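Local coordinates for 75aa long hypothetical regulatory protein AsnC (Pyrococcus horikoshii, PDB 2CVI) that is of unknown function but probably acts as a stand-alone, self-associating ligand-sensing domain of the Lrp/AsnC family of transcription regulators, at residues Phe5-Thr10 with Gly36-Ile41. Sequence-based numbering, arbitrary orientation.
Sequences FILMVT and GEYDLI
M8 and L40 form the hydrogen-bonded antiparallel pair where strand 40-46 begins its run along strand 2-10. M8 N donates to L40 O (2.8 Å). In return, M8 O accepts two amides, D39 N at 2.8 Å and the longer L40 N at 3.2 Å, so D39 and L40 together face M8 as a classic beta bulge. Two residues along from M8, the side chain of D39 itself takes an amide: T10 N donates to D39 OD2 at 2.9 Å in a nearly straight bond (166° at the hydrogen), coming to the anti side of OD2, 20° out of the carboxylate plane. The D39 side chain reaches this amide with CG beside its own backbone N (chi1 -57°), and its CB lies against T10 OG1.

Y38 lays its ring over L7 in a CH-pi contact, with L7 CB 3.5 Å from the ring centroid and almost on the ring normal. V9 CG2 reaches the same ring obliquely at CD1. On the sheet face they share, L7 and I41 run side by side, packed tightly at L7 CD1 and I41 CG1 (3.3 Å), while I41 CG2 abuts the edge of the F5 ring. M8 SD and L40 CD2 touch (4.0 Å) on the opposite face.

There L40 packs against V18, M19 and L22 of helix 15-23, and I6 on helix 49-59. The L7 face instead turns to the dimer interface: F5 packs on I41 of the second subunit and meets its Y32 edge-to-face, while from the loop E37 OE1 hydrogen-bonds its S70 OG. Strand 66-77 flanks strand 2-10 on its other side, completing the antiparallel order of this ferredoxin-like, dimeric alpha-beta barrel fold.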
loop_
_atom_site.group_PDB
_atom_site.type_symbol
_atom_site.label_atom_id
_atom_site.label_comp_id
_atom_site.label_asym_id
_atom_site.label_seq_id
_atom_site.Cartn_x
_atom_site.Cartn_y
_atom_site.Cartn_z
ATOM N N PHE A 5 3.437 -1.158 -6.109
ATOM C CA PHE A 5 3.423 -0.227 -4.994
ATOM C C PHE A 5 4.859 -0.125 -4.512
ATOM O O PHE A 5 5.509 -1.151 -4.274
ATOM C CB PHE A 5 2.560 -0.753 -3.849
ATOM C CG PHE A 5 1.106 -0.570 -4.081
ATOM C CD1 PHE A 5 0.463 0.591 -3.644
ATOM C CD2 PHE A 5 0.391 -1.520 -4.794
ATOM C CE1 PHE A 5 -0.856 0.818 -3.922
ATOM C CE2 PHE A 5 -0.953 -1.334 -5.095
ATOM C CZ PHE A 5 -1.594 -0.148 -4.661
ATOM N N ILE A 6 5.361 1.098 -4.415
ATOM C CA ILE A 6 6.729 1.301 -3.935
ATOM C C ILE A 6 6.623 1.861 -2.506
ATOM O O ILE A 6 6.016 2.932 -2.319
ATOM C CB ILE A 6 7.499 2.306 -4.813
ATOM C CG1 ILE A 6 7.538 1.879 -6.288
ATOM C CG2 ILE A 6 8.974 2.372 -4.280
ATOM C CD1 ILE A 6 8.135 2.957 -7.203
ATOM N N LEU A 7 7.164 1.150 -1.521
ATOM C CA LEU A 7 7.132 1.573 -0.116
ATOM C C LEU A 7 8.448 2.278 0.133
ATOM O O LEU A 7 9.503 1.733 -0.186
ATOM C CB LEU A 7 6.965 0.357 0.816
ATOM C CG LEU A 7 5.652 -0.454 0.893
ATOM C CD1 LEU A 7 4.575 0.350 1.564
ATOM C CD2 LEU A 7 5.234 -0.980 -0.469
ATOM N N MET A 8 8.394 3.478 0.705
ATOM C CA MET A 8 9.583 4.295 0.877
ATOM C C MET A 8 9.882 4.766 2.276
ATOM O O MET A 8 8.968 5.078 3.047
ATOM C CB MET A 8 9.478 5.544 0.003
ATOM C CG MET A 8 9.064 5.261 -1.474
ATOM S SD MET A 8 9.068 6.822 -2.379
ATOM C CE MET A 8 8.696 6.206 -4.086
ATOM N N VAL A 9 11.187 4.826 2.582
ATOM C CA VAL A 9 11.705 5.379 3.845
ATOM C C VAL A 9 12.268 6.716 3.398
ATOM O O VAL A 9 13.005 6.816 2.419
ATOM C CB VAL A 9 12.826 4.518 4.446
ATOM C CG1 VAL A 9 13.449 5.253 5.654
ATOM C CG2 VAL A 9 12.306 3.178 4.830
ATOM N N THR A 10 11.889 7.799 4.054
ATOM C CA THR A 10 12.407 9.088 3.659
ATOM C C THR A 10 12.997 9.807 4.857
ATOM O O THR A 10 12.689 9.465 5.999
ATOM C CB THR A 10 11.312 10.014 3.084
ATOM O OG1 THR A 10 10.390 10.359 4.124
ATOM C CG2 THR A 10 10.525 9.349 1.979
ATOM N N GLY A 36 4.120 4.079 10.008
ATOM C CA GLY A 36 4.302 2.653 10.143
ATOM C C GLY A 36 5.752 2.346 9.786
ATOM O O GLY A 36 6.615 3.190 9.981
ATOM N N GLU A 37 6.005 1.165 9.242
ATOM C CA GLU A 37 7.346 0.730 8.833
ATOM C C GLU A 37 7.919 1.632 7.723
ATOM O O GLU A 37 9.134 1.854 7.609
ATOM C CB GLU A 37 7.252 -0.719 8.355
ATOM C CG GLU A 37 8.541 -1.298 7.849
ATOM C CD GLU A 37 8.418 -2.766 7.537
ATOM O OE1 GLU A 37 7.379 -3.374 7.876
ATOM O OE2 GLU A 37 9.372 -3.328 6.949
ATOM N N TYR A 38 7.039 2.137 6.862
ATOM C CA TYR A 38 7.441 3.030 5.793
ATOM C C TYR A 38 6.778 4.391 5.970
ATOM O O TYR A 38 5.779 4.521 6.703
ATOM C CB TYR A 38 7.048 2.419 4.450
ATOM C CG TYR A 38 7.803 1.136 4.149
ATOM C CD1 TYR A 38 9.086 1.176 3.597
ATOM C CD2 TYR A 38 7.245 -0.098 4.449
ATOM C CE1 TYR A 38 9.812 -0.006 3.352
ATOM C CE2 TYR A 38 7.958 -1.292 4.206
ATOM C CZ TYR A 38 9.224 -1.224 3.662
ATOM O OH TYR A 38 9.899 -2.391 3.403
ATOM N N ASP A 39 7.347 5.397 5.315
ATOM C CA ASP A 39 6.876 6.776 5.366
ATOM C C ASP A 39 5.989 7.215 4.239
ATOM O O ASP A 39 5.210 8.172 4.381
ATOM C CB ASP A 39 8.087 7.722 5.401
ATOM C CG ASP A 39 8.999 7.435 6.571
ATOM O OD1 ASP A 39 8.514 7.532 7.726
ATOM O OD2 ASP A 39 10.185 7.135 6.344
ATOM N N LEU A 40 6.180 6.576 3.086
ATOM C CA LEU A 40 5.412 6.946 1.908
ATOM C C LEU A 40 5.098 5.707 1.102
ATOM O O LEU A 40 5.909 4.795 1.024
ATOM C CB LEU A 40 6.230 7.939 1.036
ATOM C CG LEU A 40 5.662 8.644 -0.206
ATOM C CD1 LEU A 40 4.393 9.411 0.160
ATOM C CD2 LEU A 40 6.725 9.600 -0.778
ATOM N N ILE A 41 3.893 5.652 0.537
ATOM C CA ILE A 41 3.507 4.540 -0.333
ATOM C C ILE A 41 3.055 5.165 -1.645
ATOM O O ILE A 41 2.230 6.069 -1.663
ATOM C CB ILE A 41 2.344 3.743 0.196
ATOM C CG1 ILE A 41 2.740 3.033 1.468
ATOM C CG2 ILE A 41 1.920 2.670 -0.894
ATOM C CD1 ILE A 41 1.625 2.213 2.038
#